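Local atomic coordinates of alcohol dehydrogenase (Thermus thermophilus, PDB entry 2EIH), a protein that binds zinc and probably works as an NAD-dependent oxidoreductase that interconverts alcohols and carbonyl compounds, as in zinc-containing alcohol dehydrogenases. Residues I195-S200 with V216-P221; V5-G10 with P56-L61; E84-P89 with P134-L139; G102-C107 with M291-R296; G232-D237 with A254-G259. All blocks are in the same frame, centred on the assembly; numbering follows the deposited sequence.

Contact 1: residues I195-S200 with V216-P221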
# COMPACT_ATOMS: atom_id res chain seq x y z
N ILE A 195 -14.19 20.82 -2.77
CA ILE A 195 -14.55 22.11 -2.23
C ILE A 195 -13.37 22.97 -2.67
O ILE A 195 -12.23 22.68 -2.30
CB ILE A 195 -14.63 22.09 -0.69
CG1 ILE A 195 -15.63 21.05 -0.21
CG2 ILE A 195 -15.04 23.45 -0.19
CD1 ILE A 195 -15.08 19.59 -0.21
N ALA A 196 -13.62 24.00 -3.47
CA ALA A 196 -12.53 24.86 -3.93
C ALA A 196 -12.61 26.27 -3.35
O ALA A 196 -13.70 26.81 -3.16
CB ALA A 196 -12.54 24.93 -5.46
N THR A 197 -11.46 26.86 -3.05
CA THR A 197 -11.44 28.21 -2.50
C THR A 197 -10.68 29.16 -3.44
O THR A 197 -9.70 28.76 -4.08
CB THR A 197 -10.77 28.27 -1.11
OG1 THR A 197 -9.37 27.96 -1.22
CG2 THR A 197 -11.42 27.27 -0.17
N ALA A 198 -11.16 30.40 -3.52
CA ALA A 198 -10.54 31.42 -4.36
C ALA A 198 -10.82 32.78 -3.74
O ALA A 198 -11.55 32.88 -2.76
CB ALA A 198 -11.10 31.36 -5.77
N GLY A 199 -10.24 33.83 -4.32
CA GLY A 199 -10.43 35.17 -3.79
C GLY A 199 -11.58 35.97 -4.40
O GLY A 199 -12.24 36.72 -3.70
N SER A 200 -11.79 35.81 -5.70
CA SER A 200 -12.85 36.52 -6.41
C SER A 200 -14.02 35.58 -6.65
O SER A 200 -13.86 34.36 -6.60
CB SER A 200 -12.33 37.00 -7.76
OG SER A 200 -12.07 35.90 -8.61
N VAL A 216 -15.67 28.28 -1.53
CA VAL A 216 -15.48 29.11 -0.35
C VAL A 216 -14.55 30.27 -0.68
O VAL A 216 -13.62 30.11 -1.46
CB VAL A 216 -14.88 28.32 0.82
CG1 VAL A 216 -14.57 29.25 1.98
CG2 VAL A 216 -15.84 27.23 1.26
N ASN A 217 -14.82 31.42 -0.09
CA ASN A 217 -14.01 32.61 -0.33
C ASN A 217 -13.10 32.86 0.86
O ASN A 217 -13.58 33.15 1.96
CB ASN A 217 -14.92 33.82 -0.55
CG ASN A 217 -14.16 35.04 -1.03
OD1 ASN A 217 -13.09 35.35 -0.51
ND2 ASN A 217 -14.71 35.74 -2.00
N TYR A 218 -11.80 32.76 0.66
CA TYR A 218 -10.86 32.96 1.75
C TYR A 218 -10.52 34.41 2.04
O TYR A 218 -9.55 34.70 2.74
CB TYR A 218 -9.58 32.15 1.51
CG TYR A 218 -8.93 32.38 0.17
CD1 TYR A 218 -8.34 33.60 -0.15
CD2 TYR A 218 -8.87 31.36 -0.78
CE1 TYR A 218 -7.71 33.79 -1.37
CE2 TYR A 218 -8.24 31.54 -2.00
CZ TYR A 218 -7.66 32.76 -2.29
OH TYR A 218 -7.03 32.94 -3.50
N THR A 219 -11.32 35.33 1.51
CA THR A 219 -11.09 36.76 1.73
C THR A 219 -11.68 37.12 3.10
O THR A 219 -11.42 38.20 3.63
CB THR A 219 -11.79 37.62 0.68
OG1 THR A 219 -11.23 38.94 0.70
CG2 THR A 219 -13.28 37.73 0.97
N HIS A 220 -12.49 36.22 3.64
CA HIS A 220 -13.12 36.41 4.94
C HIS A 220 -12.23 35.77 6.00
O HIS A 220 -11.66 34.70 5.77
CB HIS A 220 -14.51 35.78 4.93
CG HIS A 220 -15.30 36.03 6.18
ND1 HIS A 220 -14.94 35.50 7.41
CD2 HIS A 220 -16.41 36.77 6.40
CE1 HIS A 220 -15.81 35.90 8.32
NE2 HIS A 220 -16.71 36.67 7.74
N PRO A 221 -12.10 36.40 7.18
CA PRO A 221 -11.26 35.86 8.26
C PRO A 221 -11.74 34.55 8.88
O PRO A 221 -11.06 33.99 9.75
CB PRO A 221 -11.24 37.01 9.27
CG PRO A 221 -12.61 37.59 9.12
CD PRO A 221 -12.76 37.65 7.61
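Ile195 and Val216 lie on adjacent parallel strands, 193-198 and 214-217, the two beta elements of a beta-alpha-beta crossover in the Rossmann-type domain. Their side chains run side by side, Ile195 CG2 resting 4.1 Å from Val216 CG2. At the next residue, Ala196 O accepts the amide of Val216 (N to O 2.9 Å), while the methyl of Ala196 turns away to pack on Ala207 of the connecting helix 201-210. Thr197 pairs with Val216, both side chains on the same face of the sheet. With OG1 set between the backbone N and the carbonyl carbon (chi1 67°), Thr197 directs CG2 to Val216 CB at 3.7 Å and brings OG1 into the plane of the Tyr218 ring, 3.5 Å from CD2 at its edge. Ala198 N returns a bond to Val216 O (3.2 Å), and Ala198 O takes a weak one from Tyr218 N. The Tyr218 ring, swung back over the strand end by its own chi1 of 53°, lays one face across the Ala198 backbone, with CE2 3.3 Å from Ala198 C; Tyr247 meets the same ring. At Gly199 the amide of Asn217 reaches across, ND2 making a weak hydrogen bond of 3.2 Å to Gly199 O. Ser200 then takes the N-cap position of helix 201-210, its OG hydrogen-bonded to Lys203 N.

Contact 2: residues V5-G10 with P56-L61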
# COMPACT_ATOMS: atom_id res chain seq x y z
N VAL A 5 16.19 34.46 -24.83
CA VAL A 5 17.30 34.16 -23.96
C VAL A 5 17.23 34.99 -22.69
O VAL A 5 16.48 35.97 -22.62
CB VAL A 5 18.66 34.42 -24.65
CG1 VAL A 5 18.92 33.36 -25.71
CG2 VAL A 5 18.66 35.81 -25.28
N MET A 6 18.02 34.59 -21.72
CA MET A 6 18.10 35.23 -20.42
C MET A 6 19.48 35.84 -20.29
O MET A 6 20.40 35.20 -19.79
CB MET A 6 17.90 34.16 -19.36
CG MET A 6 17.48 34.65 -18.02
SD MET A 6 17.27 33.19 -17.04
CE MET A 6 18.25 33.62 -15.63
N ARG A 7 19.62 37.08 -20.77
CA ARG A 7 20.90 37.79 -20.72
C ARG A 7 21.50 37.83 -19.32
O ARG A 7 22.69 37.59 -19.14
CB ARG A 7 20.73 39.22 -21.23
CG ARG A 7 20.57 39.34 -22.75
CD ARG A 7 21.73 38.65 -23.48
NE ARG A 7 21.52 38.61 -24.92
CZ ARG A 7 22.20 37.84 -25.76
NH1 ARG A 7 23.15 37.03 -25.30
NH2 ARG A 7 21.94 37.88 -27.06
N ALA A 8 20.66 38.14 -18.34
CA ALA A 8 21.08 38.24 -16.95
C ALA A 8 19.88 37.99 -16.05
O ALA A 8 18.74 37.94 -16.51
CB ALA A 8 21.66 39.61 -16.68
N ARG A 9 20.16 37.85 -14.76
CA ARG A 9 19.11 37.60 -13.77
C ARG A 9 18.50 38.91 -13.26
O ARG A 9 19.21 39.88 -13.01
CB ARG A 9 19.69 36.80 -12.60
CG ARG A 9 20.34 35.49 -13.05
CD ARG A 9 20.72 34.59 -11.89
NE ARG A 9 21.23 33.30 -12.35
CZ ARG A 9 22.42 33.13 -12.93
NH1 ARG A 9 22.80 31.92 -13.32
NH2 ARG A 9 23.23 34.17 -13.11
N GLY A 10 17.19 38.92 -13.12
CA GLY A 10 16.52 40.11 -12.64
C GLY A 10 15.03 40.13 -12.93
O GLY A 10 14.33 39.13 -12.79
N PRO A 56 24.90 28.95 -16.62
CA PRO A 56 25.52 29.67 -17.73
C PRO A 56 24.51 30.53 -18.48
O PRO A 56 23.32 30.22 -18.52
CB PRO A 56 26.07 28.54 -18.60
CG PRO A 56 25.06 27.45 -18.39
CD PRO A 56 24.86 27.50 -16.89
N LEU A 57 24.98 31.62 -19.07
CA LEU A 57 24.12 32.52 -19.82
C LEU A 57 24.71 32.69 -21.22
O LEU A 57 25.92 32.56 -21.39
CB LEU A 57 24.01 33.87 -19.12
CG LEU A 57 23.62 33.82 -17.63
CD1 LEU A 57 23.52 35.24 -17.08
CD2 LEU A 57 22.30 33.08 -17.44
N PRO A 58 23.88 32.98 -22.24
CA PRO A 58 22.42 33.12 -22.10
C PRO A 58 21.71 31.79 -21.85
O PRO A 58 22.22 30.73 -22.20
CB PRO A 58 22.03 33.74 -23.44
CG PRO A 58 22.97 33.10 -24.39
CD PRO A 58 24.29 33.18 -23.64
N HIS A 59 20.54 31.85 -21.23
CA HIS A 59 19.76 30.67 -20.92
C HIS A 59 18.35 30.74 -21.49
O HIS A 59 17.71 31.79 -21.47
CB HIS A 59 19.68 30.47 -19.40
CG HIS A 59 18.83 29.31 -18.99
ND1 HIS A 59 19.10 28.02 -19.39
CD2 HIS A 59 17.71 29.25 -18.23
CE1 HIS A 59 18.19 27.21 -18.88
NE2 HIS A 59 17.33 27.93 -18.18
N VAL A 60 17.87 29.61 -22.00
CA VAL A 60 16.52 29.54 -22.55
C VAL A 60 15.62 28.85 -21.54
O VAL A 60 15.81 27.68 -21.23
CB VAL A 60 16.49 28.73 -23.86
CG1 VAL A 60 15.06 28.70 -24.42
CG2 VAL A 60 17.44 29.33 -24.87
N LEU A 61 14.65 29.58 -21.03
CA LEU A 61 13.73 29.03 -20.06
C LEU A 61 12.72 28.13 -20.78
O LEU A 61 12.78 27.97 -22.00
CB LEU A 61 13.00 30.17 -19.35
CG LEU A 61 13.88 31.22 -18.65
CD1 LEU A 61 13.01 32.39 -18.17
CD2 LEU A 61 14.62 30.60 -17.47
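Met6 packs closely against His59 and Leu61. Its CG stands anti to the backbone N (chi1 -160°), which brings the sulfur to Leu61 and the His59 ring: SD lies 3.7 Å from Leu61 CD2 and meets the ring at its edge, near the ring plane and 5.2 Å from the centroid, a Met-aromatic contact. Val46 of helix 41-48 closes over all three side chains, and His59 NE2 is bonded to Gly114 O. On the other face of the strand, Val5 CB sits 3.6 Å from Pro58 CB, the two side chains running alongside each other. Strand 2-6 pairs loosely with the short strand 59-60, the edge of a three-stranded antiparallel sheet whose other edge is strand 15-19. The backbone bonding is slack: Met6 N to His59 O measures 2.8 Å, but the bond is bent to 116° and weak. Toward solvent the packing thins. Leu57, joined to Pro58 by a cis peptide bond, extends along residues 6-9; its CD1 touches Arg7 O at 3.2 Å, and its CD2 lies over one face of the Arg9 guanidinium, whose NH1 is held by Leu55 O. The Arg7 guanidinium merely grazes the proline ring, NH1 to Pro58 CB 3.9 Å, while its NE is salt-bridged to Glu16.

Contact 3: residues E84-P89 with P134-L139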
# COMPACT_ATOMS: atom_id res chain seq x y z
N GLU A 84 2.91 14.84 -33.92
CA GLU A 84 2.56 15.84 -32.93
C GLU A 84 2.85 15.26 -31.54
O GLU A 84 2.49 14.11 -31.25
CB GLU A 84 1.09 16.22 -33.06
CG GLU A 84 0.73 16.87 -34.40
CD GLU A 84 -0.59 17.63 -34.34
OE1 GLU A 84 -0.98 18.28 -35.33
OE2 GLU A 84 -1.24 17.57 -33.28
N VAL A 85 3.53 16.06 -30.71
CA VAL A 85 3.94 15.64 -29.37
C VAL A 85 3.94 16.74 -28.30
O VAL A 85 3.91 17.93 -28.60
CB VAL A 85 5.37 15.05 -29.41
CG1 VAL A 85 5.42 13.84 -30.33
CG2 VAL A 85 6.37 16.10 -29.91
N VAL A 86 3.97 16.31 -27.05
CA VAL A 86 4.05 17.21 -25.90
C VAL A 86 5.32 16.72 -25.20
O VAL A 86 5.75 15.59 -25.39
CB VAL A 86 2.85 17.07 -24.95
CG1 VAL A 86 1.57 17.37 -25.70
CG2 VAL A 86 2.80 15.68 -24.36
N ILE A 87 5.90 17.59 -24.38
CA ILE A 87 7.13 17.30 -23.66
C ILE A 87 6.85 16.86 -22.23
O ILE A 87 5.96 17.38 -21.58
CB ILE A 87 8.00 18.57 -23.66
CG1 ILE A 87 8.51 18.85 -25.08
CG2 ILE A 87 9.09 18.46 -22.61
CD1 ILE A 87 9.08 20.22 -25.26
N ASN A 88 7.62 15.88 -21.77
CA ASN A 88 7.55 15.34 -20.40
C ASN A 88 8.76 16.06 -19.80
O ASN A 88 9.89 15.63 -20.00
CB ASN A 88 7.80 13.83 -20.43
CG ASN A 88 7.10 13.09 -19.30
OD1 ASN A 88 7.21 13.46 -18.13
ND2 ASN A 88 6.40 12.02 -19.65
N PRO A 89 8.54 17.15 -19.05
CA PRO A 89 9.59 17.97 -18.44
C PRO A 89 10.59 17.33 -17.47
O PRO A 89 11.56 17.97 -17.07
CB PRO A 89 8.81 19.11 -17.81
CG PRO A 89 7.56 18.45 -17.38
CD PRO A 89 7.22 17.51 -18.51
N PRO A 134 2.97 11.49 -27.26
CA PRO A 134 2.10 11.90 -28.37
C PRO A 134 1.09 12.93 -27.89
O PRO A 134 0.50 12.78 -26.82
CB PRO A 134 1.44 10.60 -28.80
CG PRO A 134 1.30 9.88 -27.49
CD PRO A 134 2.66 10.11 -26.85
N LYS A 135 0.93 13.98 -28.68
CA LYS A 135 -0.01 15.03 -28.35
C LYS A 135 -1.41 14.59 -28.70
O LYS A 135 -1.68 14.13 -29.81
CB LYS A 135 0.29 16.31 -29.14
CG LYS A 135 -0.86 17.31 -29.16
CD LYS A 135 -0.71 18.32 -30.30
CE LYS A 135 -1.98 19.13 -30.51
NZ LYS A 135 -3.11 18.28 -30.96
N PRO A 136 -2.34 14.71 -27.74
CA PRO A 136 -3.73 14.32 -28.00
C PRO A 136 -4.24 15.12 -29.22
O PRO A 136 -4.00 16.32 -29.32
CB PRO A 136 -4.45 14.69 -26.70
CG PRO A 136 -3.58 15.79 -26.13
CD PRO A 136 -2.19 15.33 -26.41
N LYS A 137 -4.92 14.45 -30.15
CA LYS A 137 -5.41 15.12 -31.34
C LYS A 137 -6.63 16.00 -31.15
O LYS A 137 -6.98 16.80 -32.01
CB LYS A 137 -5.68 14.11 -32.47
CG LYS A 137 -4.43 13.41 -32.99
CD LYS A 137 -4.73 12.54 -34.21
CE LYS A 137 -3.50 11.73 -34.63
NZ LYS A 137 -2.32 12.60 -34.91
N ASN A 138 -7.30 15.87 -30.02
CA ASN A 138 -8.48 16.69 -29.79
C ASN A 138 -8.12 18.05 -29.18
O ASN A 138 -9.01 18.85 -28.89
CB ASN A 138 -9.47 15.96 -28.86
CG ASN A 138 -8.89 15.70 -27.47
OD1 ASN A 138 -9.59 15.81 -26.45
ND2 ASN A 138 -7.61 15.34 -27.42
N LEU A 139 -6.82 18.32 -29.01
CA LEU A 139 -6.37 19.59 -28.42
C LEU A 139 -5.57 20.51 -29.32
O LEU A 139 -4.95 20.06 -30.29
CB LEU A 139 -5.51 19.33 -27.18
CG LEU A 139 -6.12 18.68 -25.93
CD1 LEU A 139 -5.06 18.74 -24.85
CD2 LEU A 139 -7.38 19.41 -25.49
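Glu84 and Lys135 reach across the contact and pass each other at a slant. The lysine leaves the backbone with CG anti to N (chi1 163°), runs extended past the glutamate side chain, then bends at its last torsion (chi4 -64°) to present NZ to the carboxylate. Lys135 NZ approaches Glu84 OE2 at 3.1 Å, nearly in line with the C-O bond, in a salt bridge; the same oxygen also lies 3.1 Å from Lys135 CD, so the aliphatic part of the chain is pressed close to the acid. Two carbonyls grip the ammonium from its own segment, Pro136 O at 2.7 Å and Leu139 O at 2.6 Å from NZ, and Phe141 adds a cation-pi contact. A buried charge is thus met on several sides at once, which would be expected to keep it protonated. Val86 stands at about a right angle to the lysine, its CG1 3.8 Å from Lys135 CB. In the backbone, Lys135 N bonds to Glu84 O at 3.0 Å; the N-H points almost straight at the oxygen (176°) but comes from above the carbonyl plane. Val85 and Pro134 form an antiparallel non-hydrogen-bonded pair whose side chains diverge. The lysine therefore ties strand 84-91 to the type I turn Pro136-Leu139, where the chain of the GroES-like domain leaves strand 132-134 for helix 141-146.

Contact 4: residues G102-C107 with M291-R296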
# COMPACT_ATOMS: atom_id res chain seq x y z
N GLY A 102 11.28 4.07 -11.15
CA GLY A 102 10.24 4.94 -11.68
C GLY A 102 10.24 6.32 -11.05
O GLY A 102 9.71 7.27 -11.62
N GLU A 103 10.85 6.42 -9.87
CA GLU A 103 10.92 7.68 -9.14
C GLU A 103 12.00 8.61 -9.70
O GLU A 103 12.86 9.09 -8.97
CB GLU A 103 11.21 7.39 -7.66
CG GLU A 103 10.10 6.63 -6.93
CD GLU A 103 10.64 5.79 -5.79
OE1 GLU A 103 9.83 5.14 -5.10
OE2 GLU A 103 11.88 5.77 -5.60
N ASP A 104 11.93 8.87 -11.00
CA ASP A 104 12.91 9.73 -11.65
C ASP A 104 12.96 11.13 -11.04
O ASP A 104 14.04 11.73 -10.94
CB ASP A 104 12.62 9.81 -13.16
CG ASP A 104 11.24 10.39 -13.46
OD1 ASP A 104 10.24 9.84 -12.99
OD2 ASP A 104 11.18 11.41 -14.18
N ASN A 105 11.81 11.64 -10.62
CA ASN A 105 11.72 12.98 -10.01
C ASN A 105 12.45 13.02 -8.66
O ASN A 105 12.51 14.07 -8.00
CB ASN A 105 10.25 13.42 -9.85
CG ASN A 105 9.45 12.52 -8.91
OD1 ASN A 105 9.49 11.30 -9.02
ND2 ASN A 105 8.71 13.14 -8.00
N LEU A 106 12.98 11.88 -8.25
CA LEU A 106 13.73 11.80 -7.00
C LEU A 106 15.18 11.44 -7.29
O LEU A 106 15.96 11.16 -6.38
CB LEU A 106 13.10 10.78 -6.04
CG LEU A 106 12.04 11.30 -5.05
CD1 LEU A 106 12.67 12.32 -4.11
CD2 LEU A 106 10.89 11.93 -5.83
N CYS A 107 15.54 11.44 -8.57
CA CYS A 107 16.90 11.15 -8.99
C CYS A 107 17.84 12.22 -8.44
O CYS A 107 17.50 13.40 -8.38
CB CYS A 107 16.99 11.13 -10.52
SG CYS A 107 18.69 11.20 -11.17
N MET A 291 6.65 17.83 -8.75
CA MET A 291 6.52 17.04 -9.98
C MET A 291 5.92 15.64 -9.72
O MET A 291 5.12 15.45 -8.80
CB MET A 291 7.88 16.92 -10.67
CG MET A 291 8.33 18.19 -11.41
SD MET A 291 7.41 18.58 -12.93
CE MET A 291 8.27 17.60 -14.17
N ALA A 292 6.30 14.68 -10.56
CA ALA A 292 5.80 13.32 -10.43
C ALA A 292 6.63 12.43 -11.34
O ALA A 292 7.53 12.90 -12.03
CB ALA A 292 4.34 13.25 -10.85
N SER A 293 6.33 11.14 -11.33
CA SER A 293 7.04 10.18 -12.16
C SER A 293 6.64 10.37 -13.62
O SER A 293 5.46 10.59 -13.92
CB SER A 293 6.71 8.76 -11.71
OG SER A 293 7.25 7.82 -12.61
N LYS A 294 7.60 10.28 -14.53
CA LYS A 294 7.32 10.44 -15.95
C LYS A 294 6.22 9.51 -16.45
O LYS A 294 5.48 9.85 -17.36
CB LYS A 294 8.58 10.18 -16.78
CG LYS A 294 9.56 11.31 -16.80
CD LYS A 294 10.56 11.11 -17.93
CE LYS A 294 11.74 10.25 -17.49
NZ LYS A 294 12.57 10.97 -16.48
N SER A 295 6.13 8.33 -15.84
CA SER A 295 5.13 7.34 -16.25
C SER A 295 3.71 7.86 -16.09
O SER A 295 2.81 7.43 -16.81
CB SER A 295 5.31 6.06 -15.43
OG SER A 295 5.17 6.33 -14.03
N ARG A 296 3.51 8.77 -15.15
CA ARG A 296 2.19 9.33 -14.89
C ARG A 296 1.62 10.16 -16.05
O ARG A 296 0.42 10.37 -16.11
CB ARG A 296 2.24 10.21 -13.64
CG ARG A 296 2.78 9.50 -12.42
CD ARG A 296 1.80 8.45 -11.93
NE ARG A 296 2.23 7.86 -10.66
CZ ARG A 296 3.02 6.81 -10.56
NH1 ARG A 296 3.35 6.35 -9.36
NH2 ARG A 296 3.46 6.19 -11.65
O HOH W 1 9.42 13.34 -13.88
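The zinc lobe, whose four cysteines include Cys107 of residues 102-107, is joined here to the chain entering helix 297-306, chiefly by Asp104 and Lys294; a four-cysteine site of this kind is the structural zinc of related alcohol dehydrogenases. Asp104 has CG between its backbone N and carbonyl carbon (chi1 61°), which turns the carboxylate toward residues 291-296, and both oxygens are used. OD1 of Asp104 receives Lys294 N at 3.1 Å, on the syn side and a little out of the carboxylate plane. The lysine side chain, bent at chi3 and chi4, folds back so that NZ comes down on Asp104 OD2 from above that plane, 2.7 Å away, as a salt bridge. A water donates to the same OD2 (2.6 Å) and to Ala292 O (2.7 Å), bridging the segments. Nearby, Gly102 ends helix 97-100 in a Schellman motif, and its carbonyl takes a hydrogen bond from Ser293 OG at 2.7 Å; Ser293 OG in turn accepts from Ser295 OG at 2.9 Å. Asn105 packs on the Ala292 backbone, CB 3.5 Å from Ala292 O, its ND2 bonded to Thr290 O. Leu100 and Ala101 of a second subunit pack on Ser293, Lys294 and Ser295, placing the contact at a subunit interface. The Asp104 side chain lies about 6 Å from the zinc. Paired with OD2 and also bonded to Ser92 OG and Gly90 O, the Lys294 ammonium probably stabilises this buried carboxylate as an anion.

Contact 5: residues G232-D237 with A254-G259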
# COMPACT_ATOMS: atom_id res chain seq x y z
N GLY A 232 -20.09 18.47 6.90
CA GLY A 232 -20.67 17.88 8.10
C GLY A 232 -19.97 18.25 9.39
O GLY A 232 -20.05 17.53 10.38
N GLY A 233 -19.27 19.38 9.38
CA GLY A 233 -18.56 19.81 10.57
C GLY A 233 -17.24 19.09 10.81
O GLY A 233 -16.40 19.58 11.57
N LYS A 234 -17.02 17.96 10.13
CA LYS A 234 -15.79 17.21 10.33
C LYS A 234 -14.56 17.85 9.70
O LYS A 234 -13.46 17.74 10.25
CB LYS A 234 -15.93 15.77 9.82
CG LYS A 234 -15.54 15.59 8.36
CD LYS A 234 -15.60 14.13 7.94
CE LYS A 234 -15.02 13.91 6.55
NZ LYS A 234 -15.68 14.74 5.50
N GLY A 235 -14.74 18.52 8.56
CA GLY A 235 -13.61 19.15 7.89
C GLY A 235 -13.19 18.35 6.66
O GLY A 235 -13.69 17.26 6.43
N ALA A 236 -12.27 18.89 5.85
CA ALA A 236 -11.83 18.18 4.65
C ALA A 236 -10.88 17.03 4.98
O ALA A 236 -10.03 17.14 5.87
CB ALA A 236 -11.16 19.15 3.69
N ASP A 237 -11.03 15.92 4.26
CA ASP A 237 -10.20 14.75 4.47
C ASP A 237 -8.84 14.91 3.82
O ASP A 237 -7.82 14.58 4.41
CB ASP A 237 -10.88 13.52 3.89
CG ASP A 237 -12.19 13.22 4.54
OD1 ASP A 237 -12.19 12.81 5.72
OD2 ASP A 237 -13.23 13.41 3.88
N ALA A 254 -9.14 23.91 8.71
CA ALA A 254 -10.17 23.32 7.85
C ALA A 254 -9.98 21.83 7.61
O ALA A 254 -10.86 21.16 7.07
CB ALA A 254 -10.21 24.04 6.52
N THR A 255 -8.83 21.31 8.02
CA THR A 255 -8.54 19.90 7.82
C THR A 255 -9.15 19.02 8.91
O THR A 255 -9.01 19.29 10.10
CB THR A 255 -7.02 19.68 7.77
OG1 THR A 255 -6.46 20.56 6.79
CG2 THR A 255 -6.70 18.25 7.40
N ALA A 256 -9.85 17.97 8.49
CA ALA A 256 -10.47 17.06 9.42
C ALA A 256 -9.40 16.25 10.13
O ALA A 256 -8.24 16.28 9.75
CB ALA A 256 -11.43 16.13 8.70
N ASN A 257 -9.80 15.53 11.18
CA ASN A 257 -8.87 14.72 11.93
C ASN A 257 -8.27 13.63 11.03
O ASN A 257 -8.94 13.08 10.15
CB ASN A 257 -9.58 14.09 13.13
CG ASN A 257 -10.04 15.13 14.14
OD1 ASN A 257 -10.85 14.83 15.02
ND2 ASN A 257 -9.52 16.35 14.03
N GLY A 258 -6.99 13.34 11.24
CA GLY A 258 -6.31 12.32 10.46
C GLY A 258 -6.25 12.66 8.99
O GLY A 258 -6.03 11.80 8.14
N GLY A 259 -6.45 13.94 8.69
CA GLY A 259 -6.44 14.40 7.31
C GLY A 259 -5.04 14.53 6.73
O GLY A 259 -4.04 14.56 7.45
O HOH W 2 -12.49 15.87 12.02
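Ala236 bonds through both its N and its O to the residues flanking Thr255: Ala236 N gives to Ala254 O at 2.9 Å, and Ala236 O accepts from Ala256 N at 2.8 Å, a nearly straight bond of 167°. This is the pattern of a parallel bridge between Ala236 and Thr255. The Ala256 methyl points into the other segment and is wedged among carbonyls, CB lying 3.0 Å from Lys234 O and 3.3 Å from Ala236 O. Gly235, with positive phi, passes close by, its CA 3.5 Å from Ala254 O, where the chain leaves no space for a side chain. A water spans the margin, donating to Lys234 O and accepting from Asn257 N. Further out, with OG1 beside the backbone N (chi1 -53°), Thr255 has CG2 anti to it, 3.8 Å from Ala236 O, while OG1 is returned to Val251 O in helix 248-254. The type II turn Ala256-Gly259 then brings Gly259 CA to 3.2 Å from Asp237 O, leading into strand 259-263 beside strand 236-241 in the parallel Rossmann sheet. Lys234 bends over its own segment to a weak salt bridge with Asp237 OD2, and Asp169 binds both residues from the neighbouring strand. The backbone N and O of Ala236 are both satisfied by backbone partners, and small residues let the chains come this close; the charged groups lie on the Lys234 side, where NZ is shared between Asp237 and Asp169.

Contacts 1 and 5 belong to one parallel sheet of the Rossmann-type domain: their centres are about 17 Å apart and their nearest atoms about 6 Å. Contacts 3 and 4, with centres about 18 Å apart, are in direct touch through a probable hydrogen bond from Asn88 ND2 to Lys294 O (3.3 Å) and packing of Pro89 CG on Met291 CE (3.4 Å), so the later part of strand 84-91 rests on residues 291-294 of contact 4. Contact 4 holds Cys107 of the zinc site and joins segments remote in sequence. Contact 2 touches none of the others; its nearest atoms are about 9 Å from contact 3 and about 34 Å from contact 5. Contacts 1, 2, 3 and 5 lie away from the zinc.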